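Local coordinates for 4-alpha-glucanotransferase (Streptococcus agalactiae, PDB 6M6T), which belongs to the amylomaltases (disproportionating enzymes), a family built on a TIM-barrel core, and holds bound glycans in its pockets, at residues G363-E368 and S378-H383; T386-A391 and V440-I445; Y372-N377 and T409-A414. One frame throughout, in Å; residues are numbered along the deposited sequence.

The contacts lead from the barrel core to the loops and helices around it. Contact 2 pairs two neighbouring parallel strands, contact 1 folds the loop after strand 363-366 back onto that strand, and contact 3 rests the outer part of this loop on helix 410-419. Contacts 1 and 2 have centres 10 Å apart and are joined by a backbone hydrogen bond between I390 and G363. Contacts 1 and 3, with centres 14 Å apart, meet through a weak bond from H383 to G376, whereas the nearest atoms of contacts 2 and 3 are about 12 Å apart. The side chain of D380 lies about 4 Å from a bound GLC. The side chain of Y372 is about 7 Å from a bound GLC.

Contact 1: G363-E368 and S378-H383; sequences GMKIME and SIDIPH
D380 and I366 make the one hydrogen bond between 363-368 and 378-383. The backbone N of I366 reaches D380 OD1 over 3.2 Å with an N-H...O angle of 147°, and the donor N sits above the carboxylate plane, 58° out of it. The carboxylate can reach back to the strand because its CG stands anti to the carbonyl carbon (chi1 -75°). D380 CB also rests on the strand, 3.5 Å from I366 O.

Contacts of the aliphatic chain of K365 form the second group. Bent at chi2, it runs across the turn, its CD 3.5 Å from D380 OD1 and its CE 3.4 Å from I379 O. The K365 and I379 side chains cross at about a right angle, CE meeting I379 CD1. The ammonium group is not bonded to the aspartate: K365 NZ is 5.9 Å from D380 OD1, so any attraction between them is probably only long-range.

Apolar packing makes up the third group. M367 crosses P382 at about a right angle, with M367 SD 4.0 Å from P382 CG, and the proline leans in turn on Y419 of helix 410-419.

The loop keeps its shape through a type I turn from S378 to I381, closed by I381 N on S378 O, and the carbonyl of D380 is taken up by Y385 OH. D380 belongs to the glycan pocket and touches the bound GLC; the contact is thus a pocket-lining loop folded back on the C-terminal end of a TIM-barrel strand.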
ATOM      1  N   GLY A 363      -7.010 -15.074   5.968  1.00 44.70           N
ATOM      2  CA  GLY A 363      -7.834 -14.009   5.460  1.00 43.89           C
ATOM      3  C   GLY A 363      -8.150 -12.992   6.538  1.00 38.76           C
ATOM      4  O   GLY A 363      -7.658 -13.060   7.660  1.00 39.92           O
ATOM      5  N   MET A 364      -9.011 -12.053   6.181  1.00 41.77           N
ATOM      6  CA  MET A 364      -9.237 -10.890   7.018  1.00 43.42           C
ATOM      7  C   MET A 364     -10.561 -10.983   7.768  1.00 47.18           C
ATOM      8  O   MET A 364     -11.457 -11.757   7.417  1.00 55.23           O
ATOM      9  CB  MET A 364      -9.193  -9.616   6.172  1.00 48.81           C
ATOM     10  CG  MET A 364      -7.843  -9.394   5.496  1.00 50.18           C
ATOM     11  SD  MET A 364      -7.419  -7.650   5.380  1.00 51.97           S
ATOM     12  CE  MET A 364      -5.636  -7.747   5.165  1.00 45.45           C
ATOM     13  N   LYS A 365     -10.654 -10.183   8.836  1.00 43.90           N
ATOM     14  CA  LYS A 365     -11.871  -9.980   9.624  1.00 45.85           C
ATOM     15  C   LYS A 365     -11.862  -8.519  10.064  1.00 50.44           C
ATOM     16  O   LYS A 365     -10.978  -8.095  10.818  1.00 45.43           O
ATOM     17  CB  LYS A 365     -11.947 -10.923  10.836  1.00 47.55           C
ATOM     18  CG  LYS A 365     -12.314 -12.390  10.514  1.00 48.31           C
ATOM     19  CD  LYS A 365     -13.732 -12.527   9.918  1.00 56.39           C
ATOM     20  CE  LYS A 365     -14.008 -13.932   9.359  1.00 58.26           C
ATOM     21  NZ  LYS A 365     -13.329 -15.009  10.159  1.00 53.68           N
ATOM     22  N   ILE A 366     -12.815  -7.740   9.569  1.00 54.43           N
ATOM     23  CA  ILE A 366     -12.873  -6.314   9.853  1.00 52.39           C
ATOM     24  C   ILE A 366     -14.027  -6.108  10.820  1.00 49.18           C
ATOM     25  O   ILE A 366     -15.192  -6.081  10.418  1.00 51.92           O
ATOM     26  CB  ILE A 366     -13.029  -5.474   8.578  1.00 57.80           C
ATOM     27  CG1 ILE A 366     -11.774  -5.605   7.709  1.00 49.15           C
ATOM     28  CG2 ILE A 366     -13.302  -3.992   8.911  1.00 54.84           C
ATOM     29  CD1 ILE A 366     -11.509  -4.395   6.807  1.00 59.88           C
ATOM     30  N   MET A 367     -13.704  -5.945  12.101  1.00 46.47           N
ATOM     31  CA  MET A 367     -14.744  -5.934  13.122  1.00 52.58           C
ATOM     32  C   MET A 367     -15.765  -4.831  12.921  1.00 56.93           C
ATOM     33  O   MET A 367     -16.846  -4.891  13.520  1.00 54.94           O
ATOM     34  CB  MET A 367     -14.134  -5.755  14.498  1.00 54.51           C
ATOM     35  CG  MET A 367     -14.889  -6.425  15.643  1.00 53.23           C
ATOM     36  SD  MET A 367     -13.860  -6.262  17.122  1.00 57.19           S
ATOM     37  CE  MET A 367     -12.349  -5.683  16.369  1.00 47.46           C
ATOM     38  N   GLU A 368     -15.445  -3.807  12.128  1.00 60.20           N
ATOM     39  CA  GLU A 368     -16.376  -2.699  11.980  1.00 56.86           C
ATOM     40  C   GLU A 368     -17.571  -3.065  11.128  1.00 50.99           C
ATOM     41  O   GLU A 368     -18.624  -2.447  11.279  1.00 57.75           O
ATOM     42  CB  GLU A 368     -15.665  -1.476  11.406  1.00 53.94           C
ATOM     43  CG  GLU A 368     -15.197  -0.540  12.488  1.00 53.69           C
ATOM     44  CD  GLU A 368     -14.266   0.534  11.983  1.00 57.55           C
ATOM     45  OE1 GLU A 368     -14.597   1.175  10.964  1.00 62.88           O
ATOM     46  OE2 GLU A 368     -13.201   0.739  12.609  1.00 59.98           O
ATOM     47  N   SER A 378     -23.566 -11.634  11.649  1.00 56.20           N
ATOM     48  CA  SER A 378     -22.514 -11.112  10.791  1.00 49.33           C
ATOM     49  C   SER A 378     -21.242 -11.929  10.967  1.00 52.64           C
ATOM     50  O   SER A 378     -20.801 -12.192  12.091  1.00 46.95           O
ATOM     51  CB  SER A 378     -22.262  -9.638  11.123  1.00 52.53           C
ATOM     52  OG  SER A 378     -21.082  -9.160  10.499  1.00 52.04           O
ATOM     53  N   ILE A 379     -20.663 -12.355   9.841  1.00 52.59           N
ATOM     54  CA  ILE A 379     -19.448 -13.161   9.860  1.00 50.38           C
ATOM     55  C   ILE A 379     -18.217 -12.377  10.292  1.00 55.57           C
ATOM     56  O   ILE A 379     -17.119 -12.951  10.370  1.00 56.14           O
ATOM     57  CB  ILE A 379     -19.191 -13.767   8.471  1.00 45.21           C
ATOM     58  CG1 ILE A 379     -18.749 -12.668   7.508  1.00 54.82           C
ATOM     59  CG2 ILE A 379     -20.449 -14.441   7.971  1.00 58.66           C
ATOM     60  CD1 ILE A 379     -17.267 -12.711   7.151  1.00 53.58           C
ATOM     61  N   ASP A 380     -18.360 -11.072  10.519  1.00 51.28           N
ATOM     62  CA  ASP A 380     -17.297 -10.240  11.058  1.00 51.42           C
ATOM     63  C   ASP A 380     -17.514  -9.928  12.538  1.00 49.70           C
ATOM     64  O   ASP A 380     -16.881  -9.009  13.066  1.00 51.66           O
ATOM     65  CB  ASP A 380     -17.173  -8.935  10.255  1.00 52.92           C
ATOM     66  CG  ASP A 380     -16.507  -9.128   8.879  1.00 66.82           C
ATOM     67  OD1 ASP A 380     -15.343  -9.600   8.833  1.00 61.71           O
ATOM     68  OD2 ASP A 380     -17.137  -8.779   7.842  1.00 73.14           O
ATOM     69  N   ILE A 381     -18.411 -10.651  13.207  1.00 51.70           N
ATOM     70  CA  ILE A 381     -18.627 -10.488  14.651  1.00 51.48           C
ATOM     71  C   ILE A 381     -17.632 -11.385  15.382  1.00 44.71           C
ATOM     72  O   ILE A 381     -17.410 -12.534  14.968  1.00 46.34           O
ATOM     73  CB  ILE A 381     -20.087 -10.791  15.056  1.00 47.44           C
ATOM     74  CG1 ILE A 381     -20.429 -10.164  16.416  1.00 42.36           C
ATOM     75  CG2 ILE A 381     -20.343 -12.283  15.095  1.00 46.84           C
ATOM     76  CD1 ILE A 381     -21.802  -9.553  16.523  1.00 37.01           C
ATOM     77  N   PRO A 382     -16.998 -10.899  16.453  1.00 46.19           N
ATOM     78  CA  PRO A 382     -15.865 -11.640  17.057  1.00 49.88           C
ATOM     79  C   PRO A 382     -16.099 -13.130  17.307  1.00 47.52           C
ATOM     80  O   PRO A 382     -15.178 -13.938  17.108  1.00 46.24           O
ATOM     81  CB  PRO A 382     -15.634 -10.887  18.373  1.00 46.26           C
ATOM     82  CG  PRO A 382     -16.102  -9.479  18.092  1.00 47.75           C
ATOM     83  CD  PRO A 382     -17.158  -9.543  17.019  1.00 48.06           C
ATOM     84  N   HIS A 383     -17.296 -13.523  17.709  1.00 39.80           N
ATOM     85  CA  HIS A 383     -17.425 -14.930  18.042  1.00 38.84           C
ATOM     86  C   HIS A 383     -17.458 -15.827  16.841  1.00 45.04           C
ATOM     87  O   HIS A 383     -17.837 -16.974  17.041  1.00 46.82           O
ATOM     88  CB  HIS A 383     -18.671 -15.152  18.893  1.00 39.60           C
ATOM     89  CG  HIS A 383     -19.956 -14.777  18.217  1.00 44.46           C
ATOM     90  ND1 HIS A 383     -20.750 -13.734  18.658  1.00 37.35           N
ATOM     91  CD2 HIS A 383     -20.604 -15.328  17.159  1.00 38.92           C
ATOM     92  CE1 HIS A 383     -21.823 -13.649  17.889  1.00 37.21           C
ATOM     93  NE2 HIS A 383     -21.757 -14.603  16.972  1.00 41.26           N
TER

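Contact 2: T386-A391 and V440-I445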
ATOM      1  N   THR A 386     -11.778 -17.491  13.455  1.00 50.67           N
ATOM      2  CA  THR A 386     -10.948 -18.652  13.728  1.00 42.84           C
ATOM      3  C   THR A 386      -9.486 -18.207  13.770  1.00 48.47           C
ATOM      4  O   THR A 386      -9.164 -17.039  13.547  1.00 50.39           O
ATOM      5  CB  THR A 386     -11.181 -19.753  12.696  1.00 40.80           C
ATOM      6  OG1 THR A 386     -10.299 -19.550  11.592  1.00 55.61           O
ATOM      7  CG2 THR A 386     -12.619 -19.708  12.203  1.00 39.90           C
ATOM      8  N   GLU A 387      -8.597 -19.146  14.090  1.00 48.29           N
ATOM      9  CA  GLU A 387      -7.205 -18.784  14.322  1.00 43.47           C
ATOM     10  C   GLU A 387      -6.546 -18.294  13.044  1.00 45.63           C
ATOM     11  O   GLU A 387      -5.818 -17.297  13.058  1.00 46.54           O
ATOM     12  CB  GLU A 387      -6.455 -19.982  14.915  1.00 50.34           C
ATOM     13  CG  GLU A 387      -4.928 -19.896  14.882  1.00 53.73           C
ATOM     14  CD  GLU A 387      -4.345 -20.511  13.615  1.00 60.14           C
ATOM     15  OE1 GLU A 387      -3.668 -19.787  12.850  1.00 58.88           O
ATOM     16  OE2 GLU A 387      -4.572 -21.719  13.375  1.00 67.19           O
ATOM     17  N   ASN A 388      -6.807 -18.958  11.917  1.00 49.40           N
ATOM     18  CA  ASN A 388      -6.151 -18.613  10.652  1.00 47.92           C
ATOM     19  C   ASN A 388      -6.821 -17.403   9.990  1.00 47.24           C
ATOM     20  O   ASN A 388      -7.349 -17.473   8.881  1.00 46.95           O
ATOM     21  CB  ASN A 388      -6.152 -19.817   9.725  1.00 41.03           C
ATOM     22  CG  ASN A 388      -5.169 -19.678   8.603  1.00 44.91           C
ATOM     23  OD1 ASN A 388      -4.108 -19.073   8.771  1.00 44.31           O
ATOM     24  ND2 ASN A 388      -5.506 -20.246   7.439  1.00 38.80           N
ATOM     25  N   THR A 389      -6.800 -16.279  10.712  1.00 43.77           N
ATOM     26  CA  THR A 389      -7.262 -14.989  10.217  1.00 40.75           C
ATOM     27  C   THR A 389      -6.434 -13.881  10.865  1.00 43.81           C
ATOM     28  O   THR A 389      -5.836 -14.060  11.935  1.00 42.16           O
ATOM     29  CB  THR A 389      -8.761 -14.739  10.502  1.00 46.97           C
ATOM     30  OG1 THR A 389      -8.985 -14.636  11.916  1.00 49.47           O
ATOM     31  CG2 THR A 389      -9.673 -15.824   9.918  1.00 46.83           C
ATOM     32  N   ILE A 390      -6.424 -12.721  10.208  1.00 41.28           N
ATOM     33  CA  ILE A 390      -5.785 -11.503  10.707  1.00 34.39           C
ATOM     34  C   ILE A 390      -6.894 -10.516  11.020  1.00 36.43           C
ATOM     35  O   ILE A 390      -7.594 -10.073  10.109  1.00 43.48           O
ATOM     36  CB  ILE A 390      -4.833 -10.892   9.677  1.00 34.04           C
ATOM     37  CG1 ILE A 390      -3.866 -11.927   9.104  1.00 38.23           C
ATOM     38  CG2 ILE A 390      -4.135  -9.678  10.269  1.00 44.95           C
ATOM     39  CD1 ILE A 390      -3.267 -12.863  10.128  1.00 41.83           C
ATOM     40  N   ALA A 391      -7.068 -10.138  12.273  1.00 33.70           N
ATOM     41  CA  ALA A 391      -8.215  -9.313  12.628  1.00 33.64           C
ATOM     42  C   ALA A 391      -7.820  -7.853  12.784  1.00 37.11           C
ATOM     43  O   ALA A 391      -6.797  -7.539  13.395  1.00 39.08           O
ATOM     44  CB  ALA A 391      -8.884  -9.812  13.905  1.00 33.50           C
ATOM     45  N   VAL A 440      -9.823 -15.023  18.899  1.00 30.83           N
ATOM     46  CA  VAL A 440      -8.990 -16.205  18.718  1.00 32.60           C
ATOM     47  C   VAL A 440      -8.054 -16.053  17.528  1.00 37.81           C
ATOM     48  O   VAL A 440      -7.345 -17.002  17.168  1.00 38.01           O
ATOM     49  CB  VAL A 440      -9.859 -17.461  18.559  1.00 34.31           C
ATOM     50  CG1 VAL A 440     -10.797 -17.572  19.726  1.00 34.18           C
ATOM     51  CG2 VAL A 440     -10.631 -17.418  17.256  1.00 32.29           C
ATOM     52  N   SER A 441      -8.064 -14.872  16.897  1.00 37.33           N
ATOM     53  CA  SER A 441      -7.262 -14.637  15.700  1.00 38.62           C
ATOM     54  C   SER A 441      -5.778 -14.772  16.017  1.00 39.18           C
ATOM     55  O   SER A 441      -5.327 -14.385  17.097  1.00 42.55           O
ATOM     56  CB  SER A 441      -7.550 -13.240  15.130  1.00 39.14           C
ATOM     57  OG  SER A 441      -8.663 -13.213  14.251  1.00 37.19           O
ATOM     58  N   GLN A 442      -5.005 -15.324  15.072  1.00 37.09           N
ATOM     59  CA  GLN A 442      -3.581 -15.491  15.338  1.00 35.95           C
ATOM     60  C   GLN A 442      -2.876 -14.151  15.419  1.00 41.33           C
ATOM     61  O   GLN A 442      -1.963 -13.988  16.238  1.00 42.50           O
ATOM     62  CB  GLN A 442      -2.922 -16.391  14.288  1.00 42.71           C
ATOM     63  CG  GLN A 442      -2.607 -15.751  12.932  1.00 48.61           C
ATOM     64  CD  GLN A 442      -2.085 -16.767  11.902  1.00 55.72           C
ATOM     65  OE1 GLN A 442      -2.816 -17.665  11.455  1.00 52.35           O
ATOM     66  NE2 GLN A 442      -0.813 -16.626  11.526  1.00 61.94           N
ATOM     67  N   THR A 443      -3.316 -13.172  14.623  1.00 41.37           N
ATOM     68  CA  THR A 443      -2.735 -11.838  14.603  1.00 34.94           C
ATOM     69  C   THR A 443      -3.843 -10.799  14.585  1.00 31.42           C
ATOM     70  O   THR A 443      -4.837 -10.962  13.887  1.00 39.86           O
ATOM     71  CB  THR A 443      -1.825 -11.629  13.383  1.00 36.36           C
ATOM     72  OG1 THR A 443      -0.945 -12.753  13.227  1.00 40.77           O
ATOM     73  CG2 THR A 443      -0.991 -10.368  13.549  1.00 37.15           C
ATOM     74  N   THR A 444      -3.669  -9.739  15.355  1.00 37.22           N
ATOM     75  CA  THR A 444      -4.554  -8.587  15.325  1.00 34.96           C
ATOM     76  C   THR A 444      -3.711  -7.345  15.095  1.00 36.24           C
ATOM     77  O   THR A 444      -2.592  -7.236  15.613  1.00 41.09           O
ATOM     78  CB  THR A 444      -5.340  -8.445  16.630  1.00 40.79           C
ATOM     79  OG1 THR A 444      -4.421  -8.447  17.737  1.00 39.11           O
ATOM     80  CG2 THR A 444      -6.374  -9.593  16.780  1.00 33.33           C
ATOM     81  N   ILE A 445      -4.246  -6.418  14.308  1.00 36.63           N
ATOM     82  CA  ILE A 445      -3.530  -5.207  13.920  1.00 38.61           C
ATOM     83  C   ILE A 445      -4.315  -3.994  14.388  1.00 42.98           C
ATOM     84  O   ILE A 445      -5.528  -3.902  14.164  1.00 40.51           O
ATOM     85  CB  ILE A 445      -3.293  -5.135  12.404  1.00 39.21           C
ATOM     86  CG1 ILE A 445      -2.696  -6.443  11.906  1.00 40.07           C
ATOM     87  CG2 ILE A 445      -2.356  -4.007  12.092  1.00 38.53           C
ATOM     88  CD1 ILE A 445      -1.307  -6.665  12.416  1.00 37.41           C
TER
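A391 and T443 lie at the tightly packed end of this contact, where 389-391 and 443-445 run parallel, their axes 4.7 Å apart at closest and 29° from one another. A391 N donates to T443 O over 2.9 Å, and I445 N donates to A391 O over the same distance, so A391 is held through both its amide and its carbonyl. On one face of the sheet I390 lies alongside T443, with I390 CD1 3.8 Å from T443 CB; on the other A391 CB meets T444 CG2.

Next to this pairing, the buried S441 OG donates a hydrogen bond to T389 OG1 across 2.8 Å. With chi1 of 66°, T389 OG1 sits between its own backbone N and carbonyl carbon, and from there it donates a hydrogen bond to T386 O. Q442 N bonds E387 O, which T389 N also uses, and so extends the close part of the contact.

Farther out the packing slackens. T386 and V440 are exposed, and V440 CG2 rests on the backbone of T386, 3.8 Å from T386 CA. N388 ND2 bonds G360 O. The pairing is that of the seventh and eighth strands of a TIM barrel.

Contact 3: Y372-N377 and T409-A414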
ATOM      1  N   TYR A 372     -23.318  -4.117  12.454  1.00 54.39           N
ATOM      2  CA  TYR A 372     -24.480  -3.548  11.784  1.00 58.58           C
ATOM      3  C   TYR A 372     -25.709  -4.434  11.900  1.00 56.26           C
ATOM      4  O   TYR A 372     -26.822  -3.963  11.659  1.00 63.49           O
ATOM      5  CB  TYR A 372     -24.191  -3.303  10.299  1.00 60.69           C
ATOM      6  CG  TYR A 372     -23.135  -2.261  10.066  1.00 59.15           C
ATOM      7  CD1 TYR A 372     -23.297  -0.974  10.541  1.00 53.58           C
ATOM      8  CD2 TYR A 372     -21.971  -2.569   9.367  1.00 56.99           C
ATOM      9  CE1 TYR A 372     -22.326  -0.020  10.337  1.00 56.90           C
ATOM     10  CE2 TYR A 372     -20.991  -1.633   9.168  1.00 45.03           C
ATOM     11  CZ  TYR A 372     -21.172  -0.358   9.650  1.00 52.47           C
ATOM     12  OH  TYR A 372     -20.196   0.595   9.443  1.00 59.44           O
ATOM     13  N   ASP A 373     -25.541  -5.694  12.256  1.00 50.84           N
ATOM     14  CA  ASP A 373     -26.656  -6.619  12.398  1.00 50.22           C
ATOM     15  C   ASP A 373     -26.674  -7.096  13.849  1.00 49.44           C
ATOM     16  O   ASP A 373     -25.859  -7.934  14.241  1.00 47.95           O
ATOM     17  CB  ASP A 373     -26.514  -7.757  11.396  1.00 42.43           C
ATOM     18  CG  ASP A 373     -27.205  -9.011  11.839  1.00 54.07           C
ATOM     19  OD1 ASP A 373     -28.103  -8.955  12.710  1.00 48.82           O
ATOM     20  OD2 ASP A 373     -26.837 -10.084  11.316  1.00 62.39           O
ATOM     21  N   THR A 374     -27.624  -6.571  14.633  1.00 48.43           N
ATOM     22  CA  THR A 374     -27.747  -6.859  16.058  1.00 47.65           C
ATOM     23  C   THR A 374     -28.178  -8.290  16.362  1.00 50.35           C
ATOM     24  O   THR A 374     -28.335  -8.605  17.547  1.00 54.66           O
ATOM     25  CB  THR A 374     -28.739  -5.896  16.719  1.00 47.78           C
ATOM     26  OG1 THR A 374     -29.839  -5.656  15.840  1.00 36.16           O
ATOM     27  CG2 THR A 374     -28.082  -4.583  17.030  1.00 54.46           C
ATOM     28  N   THR A 375     -28.412  -9.144  15.356  1.00 49.36           N
ATOM     29  CA  THR A 375     -28.725 -10.544  15.643  1.00 44.42           C
ATOM     30  C   THR A 375     -27.489 -11.303  16.099  1.00 47.62           C
ATOM     31  O   THR A 375     -27.613 -12.335  16.770  1.00 52.35           O
ATOM     32  CB  THR A 375     -29.309 -11.269  14.418  1.00 54.27           C
ATOM     33  OG1 THR A 375     -28.327 -11.327  13.364  1.00 56.17           O
ATOM     34  CG2 THR A 375     -30.593 -10.604  13.918  1.00 51.25           C
ATOM     35  N   GLY A 376     -26.298 -10.824  15.734  1.00 48.94           N
ATOM     36  CA  GLY A 376     -25.058 -11.538  15.959  1.00 43.64           C
ATOM     37  C   GLY A 376     -24.660 -12.480  14.847  1.00 46.89           C
ATOM     38  O   GLY A 376     -23.778 -13.325  15.051  1.00 46.68           O
ATOM     39  N   ASN A 377     -25.272 -12.375  13.673  1.00 48.49           N
ATOM     40  CA  ASN A 377     -25.009 -13.350  12.628  1.00 47.58           C
ATOM     41  C   ASN A 377     -23.942 -12.921  11.638  1.00 55.76           C
ATOM     42  O   ASN A 377     -23.459 -13.774  10.873  1.00 48.18           O
ATOM     43  CB  ASN A 377     -26.299 -13.675  11.893  1.00 45.07           C
ATOM     44  CG  ASN A 377     -27.018 -14.814  12.532  1.00 45.95           C
ATOM     45  OD1 ASN A 377     -26.530 -15.951  12.502  1.00 41.76           O
ATOM     46  ND2 ASN A 377     -28.163 -14.524  13.163  1.00 43.24           N
ATOM     47  N   THR A 409     -26.941   3.214  14.449  1.00 67.49           N
ATOM     48  CA  THR A 409     -28.236   3.149  15.110  1.00 68.19           C
ATOM     49  C   THR A 409     -28.044   3.142  16.622  1.00 75.57           C
ATOM     50  O   THR A 409     -27.234   2.360  17.133  1.00 79.46           O
ATOM     51  CB  THR A 409     -28.935   1.852  14.700  1.00 71.54           C
ATOM     52  OG1 THR A 409     -28.701   1.583  13.307  1.00 71.47           O
ATOM     53  CG2 THR A 409     -30.441   1.879  14.998  1.00 71.58           C
ATOM     54  N   VAL A 410     -28.774   4.012  17.337  1.00 70.91           N
ATOM     55  CA  VAL A 410     -28.578   3.973  18.777  1.00 75.51           C
ATOM     56  C   VAL A 410     -28.960   2.607  19.356  1.00 72.42           C
ATOM     57  O   VAL A 410     -28.464   2.235  20.428  1.00 70.44           O
ATOM     58  CB  VAL A 410     -29.329   5.109  19.466  1.00 71.17           C
ATOM     59  CG1 VAL A 410     -28.699   5.370  20.836  1.00 60.88           C
ATOM     60  CG2 VAL A 410     -29.281   6.384  18.633  1.00 74.61           C
ATOM     61  N   GLU A 411     -29.768   1.814  18.640  1.00 65.00           N
ATOM     62  CA  GLU A 411     -29.900   0.405  19.009  1.00 69.16           C
ATOM     63  C   GLU A 411     -28.624  -0.370  18.668  1.00 71.09           C
ATOM     64  O   GLU A 411     -28.203  -1.243  19.436  1.00 69.25           O
ATOM     65  CB  GLU A 411     -31.137  -0.215  18.342  1.00 69.38           C
ATOM     66  CG  GLU A 411     -30.900  -1.002  17.044  1.00 71.41           C
ATOM     67  CD  GLU A 411     -32.047  -1.970  16.705  1.00 81.32           C
ATOM     68  OE1 GLU A 411     -31.947  -2.680  15.681  1.00 80.54           O
ATOM     69  OE2 GLU A 411     -33.047  -2.031  17.458  1.00 79.20           O
ATOM     70  N   GLN A 412     -27.967  -0.036  17.547  1.00 71.24           N
ATOM     71  CA  GLN A 412     -26.671  -0.643  17.234  1.00 66.32           C
ATOM     72  C   GLN A 412     -25.594  -0.199  18.219  1.00 67.46           C
ATOM     73  O   GLN A 412     -24.723  -0.992  18.602  1.00 64.26           O
ATOM     74  CB  GLN A 412     -26.242  -0.274  15.821  1.00 68.40           C
ATOM     75  CG  GLN A 412     -26.527  -1.317  14.790  1.00 71.53           C
ATOM     76  CD  GLN A 412     -26.460  -0.750  13.397  1.00 65.37           C
ATOM     77  OE1 GLN A 412     -25.976   0.367  13.188  1.00 64.66           O
ATOM     78  NE2 GLN A 412     -26.963  -1.505  12.433  1.00 67.31           N
ATOM     79  N   LYS A 413     -25.617   1.071  18.622  1.00 64.40           N
ATOM     80  CA  LYS A 413     -24.683   1.524  19.646  1.00 67.06           C
ATOM     81  C   LYS A 413     -24.905   0.764  20.940  1.00 63.80           C
ATOM     82  O   LYS A 413     -23.953   0.247  21.536  1.00 60.10           O
ATOM     83  CB  LYS A 413     -24.829   3.028  19.891  1.00 68.61           C
ATOM     84  CG  LYS A 413     -24.454   3.915  18.723  1.00 69.06           C
ATOM     85  CD  LYS A 413     -24.916   5.354  18.952  1.00 74.02           C
ATOM     86  CE  LYS A 413     -24.321   5.941  20.243  1.00 72.41           C
ATOM     87  NZ  LYS A 413     -23.057   6.723  20.019  1.00 61.44           N
ATOM     88  N   ALA A 414     -26.161   0.715  21.404  1.00 63.54           N
ATOM     89  CA  ALA A 414     -26.475   0.013  22.643  1.00 61.69           C
ATOM     90  C   ALA A 414     -25.979  -1.422  22.585  1.00 61.09           C
ATOM     91  O   ALA A 414     -25.300  -1.907  23.502  1.00 67.42           O
ATOM     92  CB  ALA A 414     -27.983   0.055  22.897  1.00 57.52           C
TER
HETATM   93  O   HOH W   1     -29.646  -3.361  14.067  1.00 62.89           O
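Q412 is brought to Y372 by a first torsion of -98°, and the rest of its side chain is extended, which carries the amide from the helix across to the loop. On the facing side T374 sets CG2 anti to its carbonyl carbon, so that the methyl meets the helix while OG1 lies on the E411 side, 3.7 Å from E411 OE1.

The two ends of the glutamine amide do different work. Q412 NE2 lies 2.6 Å from Y372 O, a weak hydrogen bond because the N-H...O angle is only 121°. Q412 OE1 comes to the edge of the Y372 ring, near its plane and 4.0 Å from CD1, with ring and amide planes 67° apart. The same oxygen accepts from T409 N, which is 3.3 Å away and above the carbonyl plane, and more weakly from T409 OG1. T409 occupies the N-cap position and Q412 follows three residues later, so these bonds tie the start of the helix to the side chain that reaches the loop.

In TIM-barrel terms the contact sets the loop after the sixth strand against helix 410-419, in the connection between the seventh and eighth strands. The Y372 ring also meets F254, a glycan-pocket residue, edge-to-face.

T374 adds packing and a water-mediated link. Its CG2 lies 4.2 Å from Q412 CA, and a water bridges T374 OG1 and E411 OE1, 2.9 Å from each, donating to the carboxylate. The loop is shaped by a type I turn from D373 to G376. Within it D373 OD1 accepts from T375 N, an Asx turn; just beyond, T375 OG1 accepts from N377 N, an ST turn.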